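Local coordinates for protein endoglucanase (Ruminococcus champanellensis, PDB 6WQV) that probably hydrolyses internal beta-1,4 linkages of cellulose and related plant polysaccharides as a broad-specificity endoglucanase of glycosyl hydrolase family 5, at residues A[21-26]-A[111-116]; A[160-165]-A[183-188]; A[264-269]-A[301-306]. One frame throughout, in Å; residues are numbered along the deposited sequence.

Contact 1 (A[21-26]-A[111-116])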
ATOM      1  N   ASP A  21      -8.203   9.217  11.533  1.00 13.72           N
ATOM      2  CA  ASP A  21      -8.724  10.579  11.579  1.00 15.94           C
ATOM      3  C   ASP A  21      -7.621  11.626  11.658  1.00 17.09           C
ATOM      4  O   ASP A  21      -7.891  12.811  11.441  1.00 19.76           O
ATOM      5  CB  ASP A  21      -9.707  10.754  12.733  1.00 19.97           C
ATOM      6  CG  ASP A  21     -11.075  10.176  12.412  1.00 26.70           C
ATOM      7  OD1 ASP A  21     -11.371   9.951  11.214  1.00 27.62           O
ATOM      8  OD2 ASP A  21     -11.855   9.949  13.357  1.00 29.96           O
ATOM      9  N   GLU A  22      -6.392  11.218  11.954  1.00 14.15           N
ATOM     10  CA  GLU A  22      -5.254  12.125  11.883  1.00 15.00           C
ATOM     11  C   GLU A  22      -4.622  12.174  10.502  1.00 16.18           C
ATOM     12  O   GLU A  22      -3.940  13.153  10.184  1.00 17.86           O
ATOM     13  CB  GLU A  22      -4.200  11.715  12.908  1.00 17.69           C
ATOM     14  CG  GLU A  22      -4.762  11.656  14.303  1.00 22.03           C
ATOM     15  CD  GLU A  22      -3.723  11.923  15.358  1.00 29.57           C
ATOM     16  OE1 GLU A  22      -2.522  11.778  15.051  1.00 31.13           O
ATOM     17  OE2 GLU A  22      -4.107  12.283  16.491  1.00 31.97           O
ATOM     18  N   ILE A  23      -4.818  11.140   9.682  1.00 13.70           N
ATOM     19  CA  ILE A  23      -4.351  11.158   8.302  1.00 14.36           C
ATOM     20  C   ILE A  23      -5.206  12.129   7.496  1.00 15.45           C
ATOM     21  O   ILE A  23      -6.427  12.209   7.674  1.00 16.83           O
ATOM     22  CB  ILE A  23      -4.402   9.726   7.735  1.00 13.18           C
ATOM     23  CG1 ILE A  23      -3.375   8.855   8.467  1.00 12.73           C
ATOM     24  CG2 ILE A  23      -4.192   9.734   6.244  1.00 13.94           C
ATOM     25  CD1 ILE A  23      -3.294   7.410   8.007  1.00 15.67           C
ATOM     26  N   THR A  24      -4.556  12.909   6.627  1.00 13.32           N
ATOM     27  CA  THR A  24      -5.273  13.795   5.709  1.00 14.63           C
ATOM     28  C   THR A  24      -5.402  13.098   4.355  1.00 14.76           C
ATOM     29  O   THR A  24      -6.481  12.616   3.997  1.00 13.98           O
ATOM     30  CB  THR A  24      -4.567  15.151   5.594  1.00 16.46           C
ATOM     31  OG1 THR A  24      -3.188  14.967   5.261  1.00 15.91           O
ATOM     32  CG2 THR A  24      -4.676  15.937   6.911  1.00 18.10           C
ATOM     33  N   ILE A  25      -4.294  13.025   3.623  1.00 12.70           N
ATOM     34  CA  ILE A  25      -4.198  12.345   2.330  1.00 11.02           C
ATOM     35  C   ILE A  25      -2.772  11.825   2.233  1.00 11.21           C
ATOM     36  O   ILE A  25      -1.841  12.416   2.791  1.00 12.01           O
ATOM     37  CB  ILE A  25      -4.587  13.302   1.178  1.00 11.61           C
ATOM     38  CG1 ILE A  25      -4.584  12.571  -0.170  1.00 11.85           C
ATOM     39  CG2 ILE A  25      -3.659  14.515   1.162  1.00 13.24           C
ATOM     40  CD1 ILE A  25      -5.061  13.427  -1.336  1.00 15.43           C
ATOM     41  N   GLY A  26      -2.595  10.681   1.562  1.00 10.13           N
ATOM     42  CA  GLY A  26      -1.307  10.026   1.500  1.00 11.02           C
ATOM     43  C   GLY A  26      -0.745   9.897   0.085  1.00  9.23           C
ATOM     44  O   GLY A  26      -1.452  10.078  -0.913  1.00 10.21           O
ATOM     45  N   ASP A 111       7.518  14.139  10.714  1.00 13.18           N
ATOM     46  CA  ASP A 111       6.298  14.188  11.516  1.00 14.37           C
ATOM     47  C   ASP A 111       5.103  13.743  10.682  1.00 13.90           C
ATOM     48  O   ASP A 111       3.999  14.281  10.801  1.00 17.08           O
ATOM     49  CB  ASP A 111       6.103  15.597  12.075  1.00 17.24           C
ATOM     50  CG  ASP A 111       5.168  15.658  13.263  1.00 21.43           C
ATOM     51  OD1 ASP A 111       4.854  14.618  13.893  1.00 22.41           O
ATOM     52  OD2 ASP A 111       4.755  16.795  13.570  1.00 21.31           O
ATOM     53  N   MET A 112       5.342  12.769   9.808  1.00 10.96           N
ATOM     54  CA  MET A 112       4.325  12.193   8.947  1.00 11.27           C
ATOM     55  C   MET A 112       4.009  10.770   9.393  1.00 10.87           C
ATOM     56  O   MET A 112       4.793  10.125  10.097  1.00 12.54           O
ATOM     57  CB  MET A 112       4.802  12.149   7.491  1.00 12.04           C
ATOM     58  CG  MET A 112       5.062  13.517   6.904  1.00 13.18           C
ATOM     59  SD  MET A 112       5.890  13.529   5.295  1.00 14.19           S
ATOM     60  CE  MET A 112       4.513  13.505   4.163  1.00 13.46           C
ATOM     61  N   TYR A 113       2.849  10.289   8.962  1.00 10.99           N
ATOM     62  CA  TYR A 113       2.515   8.872   9.078  1.00 11.66           C
ATOM     63  C   TYR A 113       3.195   8.099   7.963  1.00 11.59           C
ATOM     64  O   TYR A 113       3.389   8.604   6.850  1.00 10.62           O
ATOM     65  CB  TYR A 113       1.000   8.670   9.038  1.00 12.39           C
ATOM     66  CG  TYR A 113       0.381   9.172  10.316  1.00 16.27           C
ATOM     67  CD1 TYR A 113      -0.000  10.495  10.451  1.00 20.32           C
ATOM     68  CD2 TYR A 113       0.234   8.329  11.408  1.00 18.30           C
ATOM     69  CE1 TYR A 113      -0.536  10.967  11.631  1.00 25.14           C
ATOM     70  CE2 TYR A 113      -0.298   8.790  12.594  1.00 24.01           C
ATOM     71  CZ  TYR A 113      -0.682  10.106  12.701  1.00 26.09           C
ATOM     72  OH  TYR A 113      -1.216  10.557  13.886  1.00 32.75           O
ATOM     73  N   CYS A 114       3.585   6.865   8.275  1.00 10.72           N
ATOM     74  CA  CYS A 114       4.309   6.023   7.338  1.00  9.85           C
ATOM     75  C   CYS A 114       3.740   4.617   7.398  1.00 10.47           C
ATOM     76  O   CYS A 114       3.525   4.076   8.487  1.00 11.59           O
ATOM     77  CB  CYS A 114       5.795   6.000   7.690  1.00 10.23           C
ATOM     78  SG  CYS A 114       6.810   5.071   6.542  1.00 13.13           S
ATOM     79  N   ILE A 115       3.492   4.037   6.228  1.00  9.88           N
ATOM     80  CA  ILE A 115       3.032   2.660   6.086  1.00  9.36           C
ATOM     81  C   ILE A 115       4.145   1.888   5.399  1.00  8.87           C
ATOM     82  O   ILE A 115       4.574   2.256   4.301  1.00 10.27           O
ATOM     83  CB  ILE A 115       1.739   2.589   5.266  1.00 10.21           C
ATOM     84  CG1 ILE A 115       0.605   3.310   5.992  1.00 11.69           C
ATOM     85  CG2 ILE A 115       1.357   1.134   4.981  1.00 10.47           C
ATOM     86  CD1 ILE A 115      -0.490   3.750   5.060  1.00 11.63           C
ATOM     87  N   LEU A 116       4.618   0.831   6.050  1.00  9.83           N
ATOM     88  CA  LEU A 116       5.672  -0.037   5.540  1.00  9.29           C
ATOM     89  C   LEU A 116       5.085  -1.423   5.313  1.00  9.01           C
ATOM     90  O   LEU A 116       4.451  -1.976   6.220  1.00 10.29           O
ATOM     91  CB  LEU A 116       6.796  -0.119   6.577  1.00 10.97           C
ATOM     92  CG  LEU A 116       7.949  -1.075   6.272  1.00 10.52           C
ATOM     93  CD1 LEU A 116       8.668  -0.585   5.026  1.00 11.48           C
ATOM     94  CD2 LEU A 116       8.897  -1.182   7.438  1.00 11.72           C
TER
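E22, in the last part of helix 16-22, lies across the phenol end of Y113. Its CB sits 3.9 Å from Y113 CZ and 3.3 Å from Y113 OH, and CG follows at 3.7 Å from that hydroxyl, so the aliphatic part of the side chain makes the dependable share of the contact. The chain then runs on extended to a carboxylate whose modelled position is doubtful, because OE1 is placed too close to the tyrosine hydroxyl. The firm partner of this acid is R12, which forms a salt bridge with OE2 and also gives a weak hydrogen bond to Y113 OH. Glutamate suits the place because it is long enough to meet an arginine while its methylene groups lie beside the phenol.

I23, next along the chain, supplies the apolar half of the contact. With CG1 anti to its carbonyl carbon (chi1 -67°), the CG1 methylene is set over one face of the Y113 ring, 4.2 Å from Y113 CG. A branched aliphatic chain fits here, since it can meet the ring while also packing on T73. Tyrosine in turn offers a broad apolar face to the isoleucine and keeps its hydroxyl for the polar neighbours at the rim.

The contact belongs to the end of the TIM barrel where the strands begin, and there N72 stitches the turn to strand 113-117: its side chain bonds to E22 O and T24 N, and its backbone pairs with I25 and Y113. Y113 lies on the same side of its strand as I115, which packs on I158 and E160 of the next strand, whereas M112 and C114 point the other way, onto helix 94-108 outside the barrel.

Contact 2 (A[160-165]-A[183-188]). Unlike the reference sequence in segment 160-165: Q164 (reference Glu). With GLC (alpha-D-glucopyranose), chain E.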
ATOM      1  N   GLU A 160       1.923  -2.970   7.173  1.00 11.14           N
ATOM      2  CA  GLU A 160       0.946  -3.596   6.283  1.00 10.80           C
ATOM      3  C   GLU A 160       1.488  -4.954   5.846  1.00 10.06           C
ATOM      4  O   GLU A 160       2.549  -5.035   5.218  1.00 10.27           O
ATOM      5  CB  GLU A 160       0.663  -2.718   5.053  1.00  9.03           C
ATOM      6  CG  GLU A 160      -0.259  -3.422   4.082  1.00 12.74           C
ATOM      7  CD  GLU A 160      -0.729  -2.555   2.955  1.00 15.05           C
ATOM      8  OE1 GLU A 160       0.110  -1.848   2.367  1.00 15.27           O
ATOM      9  OE2 GLU A 160      -1.942  -2.595   2.659  1.00 14.16           O
ATOM     10  N   GLY A 161       0.750  -6.029   6.166  1.00  9.03           N
ATOM     11  CA  GLY A 161       1.340  -7.364   6.123  1.00 11.18           C
ATOM     12  C   GLY A 161       1.600  -7.923   4.736  1.00 11.75           C
ATOM     13  O   GLY A 161       2.521  -8.729   4.556  1.00 11.89           O
ATOM     14  N   MET A 162       0.780  -7.543   3.754  1.00 10.71           N
ATOM     15  CA  MET A 162       0.906  -7.999   2.379  1.00 10.69           C
ATOM     16  C   MET A 162       0.318  -6.909   1.495  1.00 10.33           C
ATOM     17  O   MET A 162      -0.368  -6.003   1.976  1.00 11.03           O
ATOM     18  CB  MET A 162       0.122  -9.289   2.120  1.00 14.34           C
ATOM     19  CG  MET A 162       0.592 -10.486   2.909  1.00 15.88           C
ATOM     20  SD  MET A 162      -0.394 -11.935   2.543  1.00 14.21           S
ATOM     21  CE  MET A 162      -1.872 -11.595   3.484  1.00 17.57           C
ATOM     22  N   ASN A 163       0.557  -7.020   0.191  1.00 11.57           N
ATOM     23  CA  ASN A 163       0.057  -6.028  -0.755  1.00 10.24           C
ATOM     24  C   ASN A 163      -1.180  -6.513  -1.500  1.00  9.28           C
ATOM     25  O   ASN A 163      -2.297  -6.102  -1.175  1.00 10.55           O
ATOM     26  CB  ASN A 163       1.158  -5.633  -1.735  1.00  8.96           C
ATOM     27  CG  ASN A 163       0.706  -4.597  -2.737  1.00 10.29           C
ATOM     28  OD1 ASN A 163       0.081  -3.605  -2.369  1.00 10.69           O
ATOM     29  ND2 ASN A 163       1.003  -4.839  -4.009  1.00 11.86           N
ATOM     30  N   GLN A 164      -0.985  -7.362  -2.505  1.00 10.92           N
ATOM     31  CA  GLN A 164      -2.073  -7.864  -3.347  1.00 12.37           C
ATOM     32  C   GLN A 164      -1.954  -9.371  -3.513  1.00 12.77           C
ATOM     33  O   GLN A 164      -1.759  -9.874  -4.622  1.00 12.59           O
ATOM     34  CB  GLN A 164      -2.059  -7.180  -4.711  1.00 12.84           C
ATOM     35  CG  GLN A 164      -2.558  -5.774  -4.689  1.00 13.98           C
ATOM     36  CD  GLN A 164      -2.794  -5.235  -6.076  1.00 14.94           C
ATOM     37  OE1 GLN A 164      -1.923  -5.316  -6.944  1.00 15.95           O
ATOM     38  NE2 GLN A 164      -3.993  -4.708  -6.308  1.00 17.35           N
ATOM     39  N   PRO A 165      -2.064 -10.126  -2.419  1.00 11.17           N
ATOM     40  CA  PRO A 165      -1.974 -11.589  -2.533  1.00 12.26           C
ATOM     41  C   PRO A 165      -3.049 -12.122  -3.469  1.00 13.20           C
ATOM     42  O   PRO A 165      -4.216 -11.730  -3.390  1.00 12.96           O
ATOM     43  CB  PRO A 165      -2.184 -12.065  -1.092  1.00 12.65           C
ATOM     44  CG  PRO A 165      -3.011 -10.975  -0.459  1.00 12.16           C
ATOM     45  CD  PRO A 165      -2.471  -9.695  -1.073  1.00 10.92           C
ATOM     46  N   GLN A 183      -9.491 -18.285   1.311  0.53 13.65           N
ATOM     47  CA  GLN A 183      -9.305 -18.888   2.626  0.53 14.70           C
ATOM     48  C   GLN A 183      -7.858 -18.765   3.081  0.53 14.64           C
ATOM     49  O   GLN A 183      -7.578 -18.312   4.196  0.53 14.53           O
ATOM     50  CB  GLN A 183      -9.685 -20.367   2.584  0.53 16.64           C
ATOM     51  CG  GLN A 183     -11.162 -20.678   2.535  0.53 19.89           C
ATOM     52  CD  GLN A 183     -11.423 -22.160   2.320  0.53 26.73           C
ATOM     53  OE1 GLN A 183     -10.562 -22.891   1.827  0.53 27.76           O
ATOM     54  NE2 GLN A 183     -12.613 -22.613   2.695  0.53 30.07           N
ATOM     55  N   VAL A 184      -6.920 -19.207   2.238  1.00 14.77           N
ATOM     56  CA  VAL A 184      -5.512 -19.223   2.624  1.00 13.72           C
ATOM     57  C   VAL A 184      -5.015 -17.825   2.986  1.00 14.19           C
ATOM     58  O   VAL A 184      -4.215 -17.661   3.915  1.00 14.45           O
ATOM     59  CB  VAL A 184      -4.678 -19.879   1.506  1.00 15.33           C
ATOM     60  CG1 VAL A 184      -3.198 -19.745   1.793  1.00 17.59           C
ATOM     61  CG2 VAL A 184      -5.039 -21.359   1.373  1.00 15.64           C
ATOM     62  N   ILE A 185      -5.485 -16.795   2.272  1.00 12.28           N
ATOM     63  CA  ILE A 185      -5.075 -15.422   2.580  1.00 12.72           C
ATOM     64  C   ILE A 185      -5.475 -15.024   3.998  1.00 12.58           C
ATOM     65  O   ILE A 185      -4.727 -14.306   4.680  1.00 12.52           O
ATOM     66  CB  ILE A 185      -5.598 -14.462   1.484  1.00 12.40           C
ATOM     67  CG1 ILE A 185      -4.769 -14.670   0.207  1.00 13.31           C
ATOM     68  CG2 ILE A 185      -5.580 -13.019   1.970  1.00 15.05           C
ATOM     69  CD1 ILE A 185      -5.393 -14.103  -1.040  1.00 14.10           C
ATOM     70  N   ASN A 186      -6.626 -15.508   4.486  1.00 12.09           N
ATOM     71  CA  ASN A 186      -6.985 -15.234   5.873  1.00 12.17           C
ATOM     72  C   ASN A 186      -5.939 -15.798   6.833  1.00 12.24           C
ATOM     73  O   ASN A 186      -5.634 -15.185   7.860  1.00 13.84           O
ATOM     74  CB  ASN A 186      -8.370 -15.785   6.203  1.00 12.85           C
ATOM     75  CG  ASN A 186      -9.479 -15.067   5.464  1.00 14.29           C
ATOM     76  OD1 ASN A 186      -9.374 -13.875   5.160  1.00 13.39           O
ATOM     77  ND2 ASN A 186     -10.553 -15.788   5.170  1.00 15.25           N
ATOM     78  N   SER A 187      -5.403 -16.985   6.530  1.00 11.83           N
ATOM     79  CA  SER A 187      -4.339 -17.554   7.352  1.00 12.45           C
ATOM     80  C   SER A 187      -3.089 -16.682   7.319  1.00 13.03           C
ATOM     81  O   SER A 187      -2.454 -16.452   8.356  1.00 13.19           O
ATOM     82  CB  SER A 187      -4.010 -18.965   6.859  1.00 14.84           C
ATOM     83  OG  SER A 187      -2.962 -19.554   7.609  1.00 18.87           O
ATOM     84  N   TYR A 188      -2.716 -16.201   6.131  1.00 11.78           N
ATOM     85  CA  TYR A 188      -1.521 -15.371   6.008  1.00 11.31           C
ATOM     86  C   TYR A 188      -1.666 -14.071   6.795  1.00 11.60           C
ATOM     87  O   TYR A 188      -0.723 -13.643   7.475  1.00 11.28           O
ATOM     88  CB  TYR A 188      -1.243 -15.070   4.533  1.00 10.69           C
ATOM     89  CG  TYR A 188      -0.879 -16.262   3.655  1.00 11.84           C
ATOM     90  CD1 TYR A 188      -0.515 -17.491   4.197  1.00 13.32           C
ATOM     91  CD2 TYR A 188      -0.899 -16.147   2.269  1.00 12.49           C
ATOM     92  CE1 TYR A 188      -0.180 -18.573   3.375  1.00 13.88           C
ATOM     93  CE2 TYR A 188      -0.558 -17.218   1.443  1.00 13.48           C
ATOM     94  CZ  TYR A 188      -0.201 -18.426   2.002  1.00 12.34           C
ATOM     95  OH  TYR A 188       0.125 -19.502   1.208  1.00 13.92           O
TER
HETATM   96  C1  GLC E   1      -1.297  -2.405  -7.585  1.00 19.28           C
HETATM   97  C2  GLC E   1       0.162  -2.507  -7.184  1.00 13.23           C
HETATM   98  C3  GLC E   1       1.129  -1.531  -7.702  1.00 11.80           C
HETATM   99  C4  GLC E   1       0.904  -1.289  -9.175  1.00 11.97           C
HETATM  100  C5  GLC E   1      -0.492  -0.730  -9.314  1.00 14.21           C
HETATM  101  C6  GLC E   1      -0.835  -0.213 -10.700  1.00 14.02           C
HETATM  102  O1  GLC E   1      -2.117  -1.678  -6.769  1.00 19.54           O
HETATM  103  O2  GLC E   1       0.193  -2.597  -5.726  1.00 13.78           O
HETATM  104  O3  GLC E   1       2.474  -2.100  -7.483  1.00 11.71           O
HETATM  105  O4  GLC E   1       1.904  -0.387  -9.660  1.00 12.33           O
HETATM  106  O5  GLC E   1      -1.466  -1.798  -8.976  1.00 16.68           O
HETATM  107  O6  GLC E   1      -0.814  -1.211 -11.625  1.00 16.40           O
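M162 sends its methyl group against Y188, CE lying 3.7 Å from Y188 CB. A bend at its last torsion (chi3 -77°) turns the methyl toward helix 179-197, and SD makes an oblique Met-aromatic contact, 5.4 Å from the ring centroid. A flexible, polarisable thioether suits a place between a ring and an aliphatic side chain, for M162 CE also lies 4.3 Å from I185 CG2. Next to it, the P165 ring crosses I185 at about a right angle, with P165 CB 3.8 Å from I185 CD1. With an alanine in place of I185, the helix-side packing of P165 and of the M162 methyl would probably be lost, opening a gap between loop and helix. Between M162 and P165, N163 and Q164 face the sugar: N163 ND2 donates to O2 of the glucose over 2.9 Å, and Q164 OE1 approaches C1.

Farther out, P211 of strand 208-211 backs both M162 and P165, Y188 OH is bonded to I126 O, and R75 holds N163 OD1.

N163, Q164 and P165 occupy the Asn-Glu-Pro motif after the fourth strand, where family 5 enzymes carry the acid/base glutamate. Q164 replaces the glutamate of the reference sequence, and an amide, unable to protonate a leaving group, probably helps the bound glycan to survive.

Contact 3 (A[264-269]-A[301-306]); sequences SQLQWT and VLWGEN
L266 pushes one methyl, CD2, into the angle between W303 and N306, 4.3 Å from W303 CD1 and 4.4 Å from N306 CB. Its two helices belong to the outer layer of the TIM barrel: 263-278 follows the sixth strand and 297-313 the seventh, so the leucine bridges the seam between successive helices at this point. CG lies opposite the backbone N (chi1 -172°) and CD2 prolongs that extended path, which makes it the branch that reaches across. Leucine suits a seam of this width: within these segments the closest CA atoms, of L266 and N306, are 8.2 Å apart.

The indole meets the methyl obliquely and is held mainly by other partners. W303 NE1 is bonded to S244 O, and the rings of F258, F248 and Y307 also meet it, F258 edge-to-face. Tryptophan thus offers a broad apolar body together with one polar atom that the loop can satisfy.

N306 is polar but buried, and its amide is used on both sides: OD1 takes a bond from R309, while ND2 turns back on its own helix. There ND2 donates to L302 O at 2.9 Å, and the backbone N of N306 donates to the same oxygen at 3.2 Å, the two coming from opposite faces of its carbonyl plane.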
ATOM      1  N   SER A 264     -21.662   9.090 -10.617  0.56 18.63           N
ATOM      2  CA  SER A 264     -22.564   8.169  -9.928  0.56 19.48           C
ATOM      3  C   SER A 264     -21.949   6.782  -9.778  0.56 19.81           C
ATOM      4  O   SER A 264     -22.154   6.113  -8.758  0.56 20.13           O
ATOM      5  CB  SER A 264     -23.904   8.085 -10.663  0.56 21.92           C
ATOM      6  OG  SER A 264     -23.741   7.653 -12.004  0.56 22.04           O
ATOM      7  N   GLN A 265     -21.198   6.323 -10.783  1.00 20.93           N
ATOM      8  CA  GLN A 265     -20.565   5.014 -10.673  1.00 22.41           C
ATOM      9  C   GLN A 265     -19.442   5.052  -9.650  1.00 20.13           C
ATOM     10  O   GLN A 265     -19.224   4.077  -8.922  1.00 21.60           O
ATOM     11  CB  GLN A 265     -20.057   4.541 -12.036  1.00 26.79           C
ATOM     12  CG  GLN A 265     -19.489   3.122 -12.010  1.00 32.42           C
ATOM     13  CD  GLN A 265     -20.389   2.121 -11.295  1.00 38.69           C
ATOM     14  OE1 GLN A 265     -21.593   2.053 -11.547  1.00 42.74           O
ATOM     15  NE2 GLN A 265     -19.804   1.347 -10.387  1.00 38.92           N
ATOM     16  N   LEU A 266     -18.748   6.186  -9.555  1.00 16.80           N
ATOM     17  CA  LEU A 266     -17.718   6.361  -8.539  1.00 16.83           C
ATOM     18  C   LEU A 266     -18.322   6.398  -7.143  1.00 17.49           C
ATOM     19  O   LEU A 266     -17.771   5.807  -6.203  1.00 16.19           O
ATOM     20  CB  LEU A 266     -16.976   7.652  -8.839  1.00 20.71           C
ATOM     21  CG  LEU A 266     -15.725   7.951  -8.022  1.00 19.17           C
ATOM     22  CD1 LEU A 266     -14.768   6.780  -8.071  1.00 19.79           C
ATOM     23  CD2 LEU A 266     -15.085   9.220  -8.561  1.00 18.28           C
ATOM     24  N   GLN A 267     -19.460   7.074  -6.985  1.00 17.24           N
ATOM     25  CA  GLN A 267     -20.146   7.058  -5.699  1.00 14.16           C
ATOM     26  C   GLN A 267     -20.504   5.633  -5.297  1.00 16.68           C
ATOM     27  O   GLN A 267     -20.329   5.245  -4.135  1.00 16.49           O
ATOM     28  CB  GLN A 267     -21.392   7.939  -5.762  1.00 14.63           C
ATOM     29  CG  GLN A 267     -22.199   7.989  -4.474  1.00 15.62           C
ATOM     30  CD  GLN A 267     -23.187   6.845  -4.344  1.00 15.23           C
ATOM     31  OE1 GLN A 267     -23.723   6.352  -5.340  1.00 17.67           O
ATOM     32  NE2 GLN A 267     -23.449   6.425  -3.112  1.00 19.10           N
ATOM     33  N   TRP A 268     -20.994   4.836  -6.249  1.00 16.60           N
ATOM     34  CA  TRP A 268     -21.370   3.462  -5.930  1.00 15.56           C
ATOM     35  C   TRP A 268     -20.153   2.662  -5.493  1.00 16.33           C
ATOM     36  O   TRP A 268     -20.198   1.936  -4.493  1.00 16.87           O
ATOM     37  CB  TRP A 268     -22.018   2.803  -7.145  1.00 18.35           C
ATOM     38  CG  TRP A 268     -22.495   1.410  -6.872  1.00 23.33           C
ATOM     39  CD1 TRP A 268     -23.732   1.047  -6.423  1.00 29.04           C
ATOM     40  CD2 TRP A 268     -21.748   0.192  -7.015  1.00 27.47           C
ATOM     41  NE1 TRP A 268     -23.805  -0.316  -6.282  1.00 33.20           N
ATOM     42  CE2 TRP A 268     -22.601  -0.865  -6.639  1.00 30.00           C
ATOM     43  CE3 TRP A 268     -20.444  -0.107  -7.425  1.00 29.23           C
ATOM     44  CZ2 TRP A 268     -22.194  -2.200  -6.659  1.00 32.79           C
ATOM     45  CZ3 TRP A 268     -20.043  -1.435  -7.448  1.00 33.06           C
ATOM     46  CH2 TRP A 268     -20.916  -2.462  -7.067  1.00 34.63           C
ATOM     47  N   THR A 269     -19.052   2.781  -6.237  1.00 14.87           N
ATOM     48  CA  THR A 269     -17.848   2.022  -5.923  1.00 12.86           C
ATOM     49  C   THR A 269     -17.325   2.361  -4.535  1.00 15.47           C
ATOM     50  O   THR A 269     -16.994   1.464  -3.750  1.00 15.44           O
ATOM     51  CB  THR A 269     -16.797   2.296  -7.002  1.00 16.65           C
ATOM     52  OG1 THR A 269     -17.273   1.777  -8.251  1.00 20.48           O
ATOM     53  CG2 THR A 269     -15.465   1.665  -6.637  1.00 17.38           C
ATOM     54  N   VAL A 301      -8.926  16.118 -13.469  1.00 14.09           N
ATOM     55  CA  VAL A 301      -9.273  17.086 -12.425  1.00 13.83           C
ATOM     56  C   VAL A 301     -10.685  16.832 -11.912  1.00 15.78           C
ATOM     57  O   VAL A 301     -10.930  16.819 -10.701  1.00 15.84           O
ATOM     58  CB  VAL A 301      -9.089  18.524 -12.940  1.00 16.19           C
ATOM     59  CG1 VAL A 301      -9.745  19.537 -12.002  1.00 17.14           C
ATOM     60  CG2 VAL A 301      -7.604  18.847 -13.103  1.00 17.61           C
ATOM     61  N   LEU A 302     -11.635  16.619 -12.821  1.00 14.99           N
ATOM     62  CA  LEU A 302     -13.006  16.350 -12.403  1.00 14.56           C
ATOM     63  C   LEU A 302     -13.086  15.042 -11.632  1.00 14.01           C
ATOM     64  O   LEU A 302     -13.733  14.960 -10.579  1.00 14.82           O
ATOM     65  CB  LEU A 302     -13.907  16.312 -13.634  1.00 16.48           C
ATOM     66  CG  LEU A 302     -15.393  16.059 -13.400  1.00 18.55           C
ATOM     67  CD1 LEU A 302     -15.991  17.204 -12.608  1.00 21.23           C
ATOM     68  CD2 LEU A 302     -16.129  15.868 -14.713  1.00 19.50           C
ATOM     69  N   TRP A 303     -12.434  13.998 -12.150  1.00 13.77           N
ATOM     70  CA  TRP A 303     -12.371  12.719 -11.450  1.00 12.57           C
ATOM     71  C   TRP A 303     -11.746  12.883 -10.070  1.00 13.08           C
ATOM     72  O   TRP A 303     -12.282  12.387  -9.071  1.00 13.97           O
ATOM     73  CB  TRP A 303     -11.577  11.723 -12.307  1.00 12.27           C
ATOM     74  CG  TRP A 303     -11.150  10.495 -11.583  1.00 10.60           C
ATOM     75  CD1 TRP A 303     -11.857   9.337 -11.435  1.00 12.39           C
ATOM     76  CD2 TRP A 303      -9.909  10.298 -10.900  1.00 11.73           C
ATOM     77  NE1 TRP A 303     -11.128   8.428 -10.696  1.00 13.26           N
ATOM     78  CE2 TRP A 303      -9.929   8.997 -10.359  1.00 12.10           C
ATOM     79  CE3 TRP A 303      -8.783  11.099 -10.697  1.00 12.29           C
ATOM     80  CZ2 TRP A 303      -8.861   8.479  -9.622  1.00 12.00           C
ATOM     81  CZ3 TRP A 303      -7.725  10.587  -9.961  1.00 12.73           C
ATOM     82  CH2 TRP A 303      -7.778   9.294  -9.427  1.00 11.94           C
ATOM     83  N   GLY A 304     -10.623  13.596  -9.989  1.00 13.08           N
ATOM     84  CA  GLY A 304      -9.901  13.683  -8.731  1.00 14.60           C
ATOM     85  C   GLY A 304     -10.642  14.467  -7.668  1.00 13.54           C
ATOM     86  O   GLY A 304     -10.649  14.075  -6.492  1.00 14.36           O
ATOM     87  N   GLU A 305     -11.254  15.592  -8.046  1.00 13.26           N
ATOM     88  CA  GLU A 305     -12.051  16.342  -7.084  1.00 15.85           C
ATOM     89  C   GLU A 305     -13.148  15.462  -6.500  1.00 12.65           C
ATOM     90  O   GLU A 305     -13.373  15.449  -5.285  1.00 14.71           O
ATOM     91  CB  GLU A 305     -12.704  17.555  -7.749  1.00 20.83           C
ATOM     92  CG  GLU A 305     -11.773  18.587  -8.341  1.00 30.65           C
ATOM     93  CD  GLU A 305     -12.538  19.728  -9.001  1.00 36.90           C
ATOM     94  OE1 GLU A 305     -13.580  19.464  -9.642  1.00 39.04           O
ATOM     95  OE2 GLU A 305     -12.096  20.889  -8.871  1.00 39.71           O
ATOM     96  N   ASN A 306     -13.836  14.711  -7.357  1.00 12.65           N
ATOM     97  CA  ASN A 306     -14.971  13.923  -6.890  1.00 12.68           C
ATOM     98  C   ASN A 306     -14.519  12.691  -6.117  1.00 13.07           C
ATOM     99  O   ASN A 306     -15.168  12.307  -5.138  1.00 13.54           O
ATOM    100  CB  ASN A 306     -15.859  13.556  -8.072  1.00 13.63           C
ATOM    101  CG  ASN A 306     -16.748  14.694  -8.481  1.00 15.67           C
ATOM    102  OD1 ASN A 306     -17.759  14.961  -7.831  1.00 16.10           O
ATOM    103  ND2 ASN A 306     -16.366  15.401  -9.542  1.00 15.77           N
TER

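The three contacts follow one another along the chain, and together they sample one eight-stranded parallel TIM barrel. Contacts 1 and 2 have centres about 22 Å apart, on opposite sides of the chain's centre, yet they join directly through the neighbouring strands 113-117 and 157-160: L116 O is 2.9 Å from E160 N, probably a hydrogen bond, and I115 packs on E160. Contact 3 stands apart in the helical layer, its centre about 23 Å from that of contact 1 and 28 Å from that of contact 2, touching neither. Contact 1 lies at the strand starts, contact 2 joins the sugar-binding loop to an outer helix, and contact 3 joins two outer helices, all around one barrel.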